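Local coordinates for protein probable zinc protease PqqL (Escherichia coli, PDB 6OFT) that probably acts as a periplasmic zinc metalloprotease of the M16 family, binding one zinc ion per subunit, with this chain forming the first half of the protein, at residues Y20-H25 / K210-L215; Q112-F117 / M199-V204; F321-A326 / F431-V436. One frame throughout, in Å; residues are numbered along the deposited sequence.

Interactions 1 and 2 show how one sheet collects helices from distant parts of a chain, and interaction 3 joins two strands of a second sheet. The first two lie about 10 Å apart, centre to centre, and meet along neighbouring strands: Met21 O is 2.9 Å from Val203 N, a probable hydrogen bond. Strand 199-205 runs on into helix 209-220, so one strand-helix unit serves both contacts. Interactions 1 and 3 lie away from the predicted active site, whereas in interaction 2 the Phe117 side chain is about 11 Å from that of Glu57, the predicted proton acceptor. Interaction 3 lies across the chain's centre, about 43 Å from interaction 2 between centres.

Interaction 1: Y20-H25 / K210-L215; sequences YMIYPH and KEALAL. With PO4 (phosphate ion), chain D.
Ile22 reaches from its strand to the helix with both branches of its side chain, meeting Ala212 and Leu213 in turn. At CB the chain divides. The short branch, CG2, stands anti to the backbone N and lies against Ala212 CB at 3.8 Å, a methyl-to-methyl contact made close to the helix backbone. The longer branch leaves through CG1, which is anti to the carbonyl carbon (chi1 -57°), and ends at CD1. This tip methyl rests 3.6 Å from Leu213 CD2, with Leu213 CG almost as near, and it also brushes Ala212 CB. Leu213 CD2 is thus shared: besides Ile22 CD1 it meets Tyr20 CE1, at 3.5 Å, approaching the phenol ring obliquely. Tyr20 and Ile22, two residues apart on the strand, both turn toward the helix, and the interface between them and the helix is wholly apolar.

Farther along, the strand gives way to a phosphate site, probably filled from the crystallisation liquor. His25 ND1 donates a hydrogen bond of 2.6 Å to phosphate O1, which lies in the imidazole plane; Gln373 and Arg376 supply further bonds to the ion.

Strand 19-24 runs between strands 10-13 and 199-205, and helix 209-220 lies over one face of the sheet. The axes of the segments 20-24 and 210-215 pass 9.6 Å apart, at 154°, nearly antiparallel. Ile10 and Val203 on the flanking strands extend the apolar seam on this face, while Met21 packs against helix 378-391 on the other.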
loop_
_atom_site.group_PDB
_atom_site.type_symbol
_atom_site.label_atom_id
_atom_site.label_comp_id
_atom_site.label_asym_id
_atom_site.label_seq_id
_atom_site.Cartn_x
_atom_site.Cartn_y
_atom_site.Cartn_z
ATOM N N TYR A 20 -17.856 -7.533 9.507
ATOM C CA TYR A 20 -17.492 -8.639 8.616
ATOM C C TYR A 20 -17.730 -8.257 7.180
ATOM O O TYR A 20 -18.565 -7.393 6.894
ATOM C CB TYR A 20 -18.202 -9.955 8.979
ATOM C CG TYR A 20 -19.703 -9.830 9.154
ATOM C CD1 TYR A 20 -20.563 -9.909 8.061
ATOM C CD2 TYR A 20 -20.266 -9.671 10.414
ATOM C CE1 TYR A 20 -21.942 -9.761 8.213
ATOM C CE2 TYR A 20 -21.643 -9.556 10.581
ATOM C CZ TYR A 20 -22.480 -9.606 9.479
ATOM O OH TYR A 20 -23.838 -9.511 9.655
ATOM N N MET A 21 -16.969 -8.878 6.273
ATOM C CA MET A 21 -17.057 -8.668 4.832
ATOM C C MET A 21 -16.900 -10.019 4.200
ATOM O O MET A 21 -15.916 -10.716 4.467
ATOM C CB MET A 21 -15.968 -7.716 4.314
ATOM C CG MET A 21 -15.919 -6.390 5.021
ATOM S SD MET A 21 -14.757 -5.304 4.202
ATOM C CE MET A 21 -15.874 -4.052 3.631
ATOM N N ILE A 22 -17.902 -10.425 3.429
ATOM C CA ILE A 22 -17.924 -11.720 2.742
ATOM C C ILE A 22 -18.052 -11.507 1.242
ATOM O O ILE A 22 -18.939 -10.782 0.783
ATOM C CB ILE A 22 -19.035 -12.661 3.284
ATOM C CG1 ILE A 22 -18.880 -12.902 4.815
ATOM C CG2 ILE A 22 -19.070 -13.998 2.488
ATOM C CD1 ILE A 22 -20.163 -13.280 5.478
ATOM N N TYR A 23 -17.169 -12.164 0.477
ATOM C CA TYR A 23 -17.183 -12.052 -0.971
ATOM C C TYR A 23 -17.011 -13.423 -1.596
ATOM O O TYR A 23 -16.000 -14.074 -1.325
ATOM C CB TYR A 23 -16.119 -11.061 -1.477
ATOM C CG TYR A 23 -16.363 -10.641 -2.913
ATOM C CD1 TYR A 23 -17.236 -9.600 -3.217
ATOM C CD2 TYR A 23 -15.763 -11.317 -3.968
ATOM C CE1 TYR A 23 -17.513 -9.249 -4.536
ATOM C CE2 TYR A 23 -16.024 -10.968 -5.296
ATOM C CZ TYR A 23 -16.897 -9.928 -5.575
ATOM O OH TYR A 23 -17.154 -9.576 -6.878
ATOM N N PRO A 24 -17.974 -13.877 -2.442
ATOM C CA PRO A 24 -17.820 -15.202 -3.074
ATOM C C PRO A 24 -16.808 -15.179 -4.206
ATOM O O PRO A 24 -16.742 -14.200 -4.943
ATOM C CB PRO A 24 -19.227 -15.515 -3.593
ATOM C CG PRO A 24 -19.856 -14.170 -3.803
ATOM C CD PRO A 24 -19.233 -13.209 -2.863
ATOM N N HIS A 25 -16.018 -16.252 -4.338
ATOM C CA HIS A 25 -15.033 -16.403 -5.409
ATOM C C HIS A 25 -14.710 -17.878 -5.592
ATOM O O HIS A 25 -14.574 -18.586 -4.608
ATOM C CB HIS A 25 -13.762 -15.568 -5.159
ATOM C CG HIS A 25 -12.973 -15.328 -6.417
ATOM N ND1 HIS A 25 -13.520 -14.655 -7.485
ATOM C CD2 HIS A 25 -11.714 -15.707 -6.744
ATOM C CE1 HIS A 25 -12.586 -14.618 -8.417
ATOM N NE2 HIS A 25 -11.487 -15.250 -8.025
ATOM N N LYS A 210 -24.923 -18.129 3.476
ATOM C CA LYS A 210 -25.456 -18.733 4.705
ATOM C C LYS A 210 -24.368 -19.394 5.533
ATOM O O LYS A 210 -24.271 -19.106 6.721
ATOM C CB LYS A 210 -26.608 -19.699 4.389
ATOM C CG LYS A 210 -27.293 -20.313 5.609
ATOM C CD LYS A 210 -28.335 -21.340 5.145
ATOM C CE LYS A 210 -29.015 -22.074 6.275
ATOM N NZ LYS A 210 -29.933 -23.125 5.759
ATOM N N GLU A 211 -23.547 -20.262 4.906
ATOM C CA GLU A 211 -22.452 -20.950 5.577
ATOM C C GLU A 211 -21.393 -19.979 6.102
ATOM O O GLU A 211 -20.961 -20.143 7.237
ATOM C CB GLU A 211 -21.812 -22.002 4.663
ATOM C CG GLU A 211 -20.809 -22.875 5.407
ATOM C CD GLU A 211 -19.998 -23.867 4.600
ATOM O OE1 GLU A 211 -20.382 -24.192 3.455
ATOM O OE2 GLU A 211 -18.976 -24.341 5.137
ATOM N N ALA A 212 -20.971 -18.981 5.292
ATOM C CA ALA A 212 -19.979 -17.987 5.721
ATOM C C ALA A 212 -20.515 -17.134 6.874
ATOM O O ALA A 212 -19.799 -16.938 7.847
ATOM C CB ALA A 212 -19.555 -17.109 4.548
ATOM N N LEU A 213 -21.783 -16.660 6.792
ATOM C CA LEU A 213 -22.385 -15.861 7.874
ATOM C C LEU A 213 -22.504 -16.678 9.165
ATOM O O LEU A 213 -22.282 -16.140 10.250
ATOM C CB LEU A 213 -23.757 -15.284 7.463
ATOM C CG LEU A 213 -23.681 -14.094 6.498
ATOM C CD1 LEU A 213 -24.976 -13.907 5.733
ATOM C CD2 LEU A 213 -23.268 -12.813 7.225
ATOM N N ALA A 214 -22.811 -17.989 9.038
ATOM C CA ALA A 214 -22.914 -18.873 10.190
ATOM C C ALA A 214 -21.542 -19.086 10.832
ATOM O O ALA A 214 -21.470 -19.076 12.051
ATOM C CB ALA A 214 -23.533 -20.206 9.791
ATOM N N LEU A 215 -20.455 -19.247 10.021
ATOM C CA LEU A 215 -19.077 -19.431 10.531
ATOM C C LEU A 215 -18.710 -18.285 11.454
ATOM O O LEU A 215 -18.232 -18.517 12.554
ATOM C CB LEU A 215 -18.044 -19.466 9.382
ATOM C CG LEU A 215 -17.599 -20.814 8.796
ATOM C CD1 LEU A 215 -16.511 -20.595 7.759
ATOM C CD2 LEU A 215 -17.079 -21.777 9.870
HETATM P P PO4 D . -16.945 -13.735 -8.593
HETATM O O1 PO4 D . -15.577 -13.157 -8.181
HETATM O O2 PO4 D . -17.497 -12.890 -9.835
HETATM O O3 PO4 D . -16.835 -15.278 -9.009
HETATM O O4 PO4 D . -17.940 -13.571 -7.351
#

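Interaction 2: Q112-F117 / M199-V204; sequences QVMAIF and MTFIVV
Phe201 drives the edge of its ring into the face of Phe117, a T-shaped pair with centroids 4.9 Å apart and planes at 80°. The leading atom is Phe201 CE1, which stands 3.5 Å above the Phe117 ring plane and over its centre, so that its hydrogen is directed into the pi cloud. All six ring carbons of Phe117 lie at similar distances from that one atom, the nearest being CG. With CG anti to the backbone N (chi1 -168°), the Phe201 ring extends away from its strand toward the helix.

A second residue of the helix meets the same phenylalanine from another direction. Met114 SD lies 3.5 Å from Phe201 CZ and 4.4 Å from the centroid of the ring, 53° off its normal: an oblique Met-aromatic contact, set neither squarely over the ring nor in its plane. The methionine chain is bent at both chi2 and chi3, which brings its end round to the ring and sets Met114 CE 3.7 Å from Phe201 CE2. One aromatic side chain of the strand is therefore held by a ring and a thioether about one helical turn apart.

Neighbours complete the packing: Leu34 touches both phenylalanine rings, Ile216 of helix 209-220 packs on Phe201, and Trp120 makes another edge-to-face pair with Phe117. This is the helix-on-sheet core of an alpha+beta domain of the M16 type. Helix 107-122 lies on the mixed sheet, in the same domain as the predicted zinc ligands His54, His58 and Glu134.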
loop_
_atom_site.group_PDB
_atom_site.type_symbol
_atom_site.label_atom_id
_atom_site.label_comp_id
_atom_site.label_asym_id
_atom_site.label_seq_id
_atom_site.Cartn_x
_atom_site.Cartn_y
_atom_site.Cartn_z
ATOM N N GLN A 112 -12.329 -25.373 13.273
ATOM C CA GLN A 112 -11.129 -25.338 14.060
ATOM C C GLN A 112 -10.370 -24.020 13.830
ATOM O O GLN A 112 -9.955 -23.394 14.805
ATOM C CB GLN A 112 -10.257 -26.569 13.739
ATOM C CG GLN A 112 -8.936 -26.599 14.483
ATOM C CD GLN A 112 -9.099 -26.774 15.969
ATOM O OE1 GLN A 112 -8.977 -27.880 16.489
ATOM N NE2 GLN A 112 -9.347 -25.679 16.687
ATOM N N VAL A 113 -10.231 -23.578 12.544
ATOM C CA VAL A 113 -9.548 -22.322 12.187
ATOM C C VAL A 113 -10.299 -21.121 12.824
ATOM O O VAL A 113 -9.671 -20.229 13.402
ATOM C CB VAL A 113 -9.352 -22.184 10.635
ATOM C CG1 VAL A 113 -8.936 -20.775 10.239
ATOM C CG2 VAL A 113 -8.329 -23.192 10.111
ATOM N N MET A 114 -11.636 -21.143 12.771
ATOM C CA MET A 114 -12.488 -20.091 13.354
ATOM C C MET A 114 -12.317 -20.007 14.882
ATOM O O MET A 114 -12.357 -18.912 15.438
ATOM C CB MET A 114 -13.959 -20.349 13.009
ATOM C CG MET A 114 -14.323 -20.045 11.562
ATOM S SD MET A 114 -13.838 -18.403 10.965
ATOM C CE MET A 114 -14.811 -17.337 12.017
ATOM N N ALA A 115 -12.125 -21.162 15.543
ATOM C CA ALA A 115 -11.920 -21.259 16.994
ATOM C C ALA A 115 -10.587 -20.597 17.380
ATOM O O ALA A 115 -10.539 -19.885 18.386
ATOM C CB ALA A 115 -11.949 -22.705 17.436
ATOM N N ILE A 116 -9.538 -20.763 16.529
ATOM C CA ILE A 116 -8.229 -20.118 16.695
ATOM C C ILE A 116 -8.387 -18.591 16.532
ATOM O O ILE A 116 -7.805 -17.845 17.313
ATOM C CB ILE A 116 -7.151 -20.726 15.750
ATOM C CG1 ILE A 116 -6.817 -22.192 16.150
ATOM C CG2 ILE A 116 -5.877 -19.865 15.727
ATOM C CD1 ILE A 116 -6.010 -22.992 15.149
ATOM N N PHE A 117 -9.177 -18.130 15.536
ATOM C CA PHE A 117 -9.412 -16.691 15.321
ATOM C C PHE A 117 -10.106 -16.058 16.530
ATOM O O PHE A 117 -9.760 -14.942 16.920
ATOM C CB PHE A 117 -10.212 -16.416 14.033
ATOM C CG PHE A 117 -9.393 -16.300 12.762
ATOM C CD1 PHE A 117 -8.542 -15.222 12.558
ATOM C CD2 PHE A 117 -9.525 -17.237 11.740
ATOM C CE1 PHE A 117 -7.822 -15.090 11.365
ATOM C CE2 PHE A 117 -8.813 -17.099 10.544
ATOM C CZ PHE A 117 -7.963 -16.030 10.366
ATOM N N MET A 199 -12.317 -4.389 14.932
ATOM C CA MET A 199 -12.036 -5.583 14.122
ATOM C C MET A 199 -12.998 -5.814 12.976
ATOM O O MET A 199 -14.202 -5.585 13.106
ATOM C CB MET A 199 -12.045 -6.853 14.983
ATOM C CG MET A 199 -10.915 -6.952 15.951
ATOM S SD MET A 199 -11.260 -8.329 17.047
ATOM C CE MET A 199 -9.873 -8.201 18.123
ATOM N N THR A 200 -12.444 -6.313 11.861
ATOM C CA THR A 200 -13.180 -6.723 10.676
ATOM C C THR A 200 -12.682 -8.113 10.307
ATOM O O THR A 200 -11.474 -8.307 10.148
ATOM C CB THR A 200 -13.011 -5.729 9.520
ATOM O OG1 THR A 200 -13.466 -4.439 9.946
ATOM C CG2 THR A 200 -13.776 -6.161 8.278
ATOM N N PHE A 201 -13.608 -9.083 10.230
ATOM C CA PHE A 201 -13.297 -10.442 9.804
ATOM C C PHE A 201 -13.673 -10.530 8.308
ATOM O O PHE A 201 -14.816 -10.237 7.946
ATOM C CB PHE A 201 -14.057 -11.502 10.654
ATOM C CG PHE A 201 -13.500 -12.883 10.398
ATOM C CD1 PHE A 201 -12.273 -13.263 10.924
ATOM C CD2 PHE A 201 -14.182 -13.788 9.592
ATOM C CE1 PHE A 201 -11.723 -14.515 10.631
ATOM C CE2 PHE A 201 -13.641 -15.046 9.321
ATOM C CZ PHE A 201 -12.411 -15.396 9.839
ATOM N N ILE A 202 -12.700 -10.882 7.444
ATOM C CA ILE A 202 -12.861 -10.938 5.982
ATOM C C ILE A 202 -12.870 -12.384 5.447
ATOM O O ILE A 202 -11.928 -13.129 5.680
ATOM C CB ILE A 202 -11.777 -10.043 5.303
ATOM C CG1 ILE A 202 -11.853 -8.577 5.819
ATOM C CG2 ILE A 202 -11.851 -10.104 3.765
ATOM C CD1 ILE A 202 -10.625 -7.726 5.518
ATOM N N VAL A 203 -13.940 -12.760 4.728
ATOM C CA VAL A 203 -14.111 -14.099 4.131
ATOM C C VAL A 203 -14.177 -13.925 2.605
ATOM O O VAL A 203 -15.105 -13.302 2.116
ATOM C CB VAL A 203 -15.382 -14.822 4.699
ATOM C CG1 VAL A 203 -15.610 -16.182 4.038
ATOM C CG2 VAL A 203 -15.316 -14.974 6.219
ATOM N N VAL A 204 -13.182 -14.441 1.855
ATOM C CA VAL A 204 -13.161 -14.331 0.383
ATOM C C VAL A 204 -12.896 -15.725 -0.172
ATOM O O VAL A 204 -11.845 -16.317 0.091
ATOM C CB VAL A 204 -12.141 -13.283 -0.182
ATOM C CG1 VAL A 204 -12.311 -13.108 -1.702
ATOM C CG2 VAL A 204 -12.264 -11.929 0.515
#

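Interaction 3: F321-A326 / F431-V436; sequences FFRVNA and FWEQMV
Arg323 and Glu433 are joined first by charge. Arg323 NH2 donates to Glu433 OE2 at 3.2 Å with an N-H...O angle of 170°, a nearly straight hydrogen bond that is part of a salt bridge. The carboxylate oxygen lies in the guanidinium plane, at its edge, and is met nearly along its own C-O bond, while the two flat groups are turned 36° apart. Arg323 runs extended to CD and then bends at chi3 (-63°), which swings the guanidinium across to the acid.

A water adds an indirect link. It accepts from Arg323 NH1 at 2.7 Å and donates to Glu433 OE2, also at 2.7 Å; a weak bond to Glu433 O completes its attachment. OE2 is thus gripped by the arginine directly and through the water, whereas OE1 forms a salt bridge with Arg156, the acid's strongest polar partner. Two arginines gathered on one buried carboxylate would be expected to favour its charged form. A leucine in place of Arg323 would probably leave Glu433 OE2 without its direct charged mate and the bridging water without the NH1 donor.

The remaining contact is one of packing. Met435, two residues beyond Glu433 on the same strand, bends at chi3 and brings SD to 3.7 Å from Arg323 NH1, approaching the guanidinium obliquely.

These strands are not neighbours: strand 256-264 runs between them, and the side chains meet above it, where Arg323 touches Ala258 and Glu433 touches Tyr260, both of that middle strand. This bridge between second-neighbour strands lies on the five-stranded mixed sheet of the second alpha+beta domain, consistent with the paired domains found in each half of M16 proteases.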
loop_
_atom_site.group_PDB
_atom_site.type_symbol
_atom_site.label_atom_id
_atom_site.label_comp_id
_atom_site.label_asym_id
_atom_site.label_seq_id
_atom_site.Cartn_x
_atom_site.Cartn_y
_atom_site.Cartn_z
ATOM N N PHE A 321 5.889 10.752 -8.167
ATOM C CA PHE A 321 7.254 10.925 -8.661
ATOM C C PHE A 321 7.409 10.656 -10.158
ATOM O O PHE A 321 6.662 9.863 -10.735
ATOM C CB PHE A 321 8.271 10.114 -7.853
ATOM C CG PHE A 321 8.158 8.610 -7.907
ATOM C CD1 PHE A 321 8.857 7.879 -8.861
ATOM C CD2 PHE A 321 7.402 7.918 -6.966
ATOM C CE1 PHE A 321 8.759 6.486 -8.908
ATOM C CE2 PHE A 321 7.326 6.524 -6.997
ATOM C CZ PHE A 321 8.023 5.817 -7.955
ATOM N N PHE A 322 8.419 11.284 -10.769
ATOM C CA PHE A 322 8.744 11.132 -12.190
ATOM C C PHE A 322 10.200 10.724 -12.261
ATOM O O PHE A 322 11.073 11.481 -11.850
ATOM C CB PHE A 322 8.462 12.430 -12.963
ATOM C CG PHE A 322 7.034 12.907 -12.819
ATOM C CD1 PHE A 322 6.681 13.810 -11.820
ATOM C CD2 PHE A 322 6.041 12.447 -13.674
ATOM C CE1 PHE A 322 5.357 14.226 -11.664
ATOM C CE2 PHE A 322 4.712 12.867 -13.524
ATOM C CZ PHE A 322 4.379 13.757 -12.522
ATOM N N ARG A 323 10.452 9.498 -12.729
ATOM C CA ARG A 323 11.787 8.917 -12.785
ATOM C C ARG A 323 12.258 8.566 -14.187
ATOM O O ARG A 323 11.471 8.098 -15.005
ATOM C CB ARG A 323 11.837 7.683 -11.864
ATOM C CG ARG A 323 13.202 6.977 -11.807
ATOM C CD ARG A 323 13.177 5.755 -10.913
ATOM N NE ARG A 323 12.897 6.086 -9.513
ATOM C CZ ARG A 323 13.793 6.583 -8.667
ATOM N NH1 ARG A 323 15.035 6.824 -9.071
ATOM N NH2 ARG A 323 13.455 6.846 -7.410
ATOM N N VAL A 324 13.564 8.787 -14.447
ATOM C CA VAL A 324 14.245 8.397 -15.674
ATOM C C VAL A 324 15.471 7.571 -15.248
ATOM O O VAL A 324 16.303 8.057 -14.475
ATOM C CB VAL A 324 14.607 9.573 -16.632
ATOM C CG1 VAL A 324 15.585 9.119 -17.711
ATOM C CG2 VAL A 324 13.360 10.178 -17.279
ATOM N N ASN A 325 15.562 6.322 -15.739
ATOM C CA ASN A 325 16.674 5.420 -15.456
ATOM C C ASN A 325 17.814 5.672 -16.432
ATOM O O ASN A 325 17.598 5.761 -17.645
ATOM C CB ASN A 325 16.220 3.965 -15.472
ATOM C CG ASN A 325 15.051 3.691 -14.543
ATOM O OD1 ASN A 325 14.032 3.123 -14.950
ATOM N ND2 ASN A 325 15.157 4.109 -13.283
ATOM N N ALA A 326 19.025 5.836 -15.886
ATOM C CA ALA A 326 20.230 6.122 -16.651
ATOM C C ALA A 326 20.828 4.915 -17.358
ATOM O O ALA A 326 20.768 3.785 -16.865
ATOM C CB ALA A 326 21.273 6.775 -15.765
ATOM N N PHE A 431 11.189 17.130 -3.913
ATOM C CA PHE A 431 12.594 16.789 -3.768
ATOM C C PHE A 431 13.143 16.073 -5.001
ATOM O O PHE A 431 12.455 15.238 -5.599
ATOM C CB PHE A 431 12.899 16.020 -2.461
ATOM C CG PHE A 431 12.366 14.612 -2.336
ATOM C CD1 PHE A 431 11.142 14.366 -1.709
ATOM C CD2 PHE A 431 13.119 13.523 -2.766
ATOM C CE1 PHE A 431 10.675 13.058 -1.542
ATOM C CE2 PHE A 431 12.640 12.214 -2.621
ATOM C CZ PHE A 431 11.433 11.989 -1.990
ATOM N N TRP A 432 14.361 16.433 -5.361
ATOM C CA TRP A 432 15.137 15.803 -6.453
ATOM C C TRP A 432 15.933 14.648 -5.868
ATOM O O TRP A 432 16.470 14.808 -4.803
ATOM C CB TRP A 432 16.079 16.798 -7.123
ATOM C CG TRP A 432 15.375 17.724 -8.052
ATOM C CD1 TRP A 432 14.955 18.976 -7.772
ATOM C CD2 TRP A 432 14.975 17.451 -9.398
ATOM N NE1 TRP A 432 14.333 19.503 -8.855
ATOM C CE2 TRP A 432 14.320 18.597 -9.867
ATOM C CE3 TRP A 432 15.114 16.364 -10.254
ATOM C CZ2 TRP A 432 13.799 18.686 -11.152
ATOM C CZ3 TRP A 432 14.604 16.453 -11.520
ATOM C CH2 TRP A 432 13.944 17.593 -11.961
ATOM N N GLU A 433 16.004 13.547 -6.562
ATOM C CA GLU A 433 16.764 12.416 -6.073
ATOM C C GLU A 433 17.530 11.697 -7.174
ATOM O O GLU A 433 16.971 11.384 -8.218
ATOM C CB GLU A 433 15.824 11.442 -5.352
ATOM C CG GLU A 433 16.517 10.269 -4.686
ATOM C CD GLU A 433 15.530 9.161 -4.414
ATOM O OE1 GLU A 433 14.898 9.190 -3.335
ATOM O OE2 GLU A 433 15.353 8.289 -5.293
ATOM N N GLN A 434 18.799 11.402 -6.908
ATOM C CA GLN A 434 19.641 10.629 -7.806
ATOM C C GLN A 434 20.097 9.372 -7.104
ATOM O O GLN A 434 20.357 9.398 -5.907
ATOM C CB GLN A 434 20.842 11.433 -8.309
ATOM C CG GLN A 434 20.476 12.335 -9.488
ATOM C CD GLN A 434 21.520 13.375 -9.765
ATOM O OE1 GLN A 434 22.138 13.402 -10.830
ATOM N NE2 GLN A 434 21.728 14.268 -8.822
ATOM N N MET A 435 20.204 8.279 -7.854
ATOM C CA MET A 435 20.655 6.993 -7.334
ATOM C C MET A 435 21.898 6.592 -8.090
ATOM O O MET A 435 21.907 6.654 -9.317
ATOM C CB MET A 435 19.543 5.946 -7.450
ATOM C CG MET A 435 18.466 6.134 -6.407
ATOM S SD MET A 435 17.062 5.013 -6.571
ATOM C CE MET A 435 17.846 3.409 -6.122
ATOM N N VAL A 436 22.987 6.318 -7.349
ATOM C CA VAL A 436 24.302 5.951 -7.894
ATOM C C VAL A 436 24.821 4.658 -7.240
ATOM O O VAL A 436 24.553 4.423 -6.058
ATOM C CB VAL A 436 25.341 7.108 -7.881
ATOM C CG1 VAL A 436 24.905 8.235 -8.806
ATOM C CG2 VAL A 436 25.607 7.637 -6.471
HETATM O O HOH W 1 16.517 8.633 -7.736
#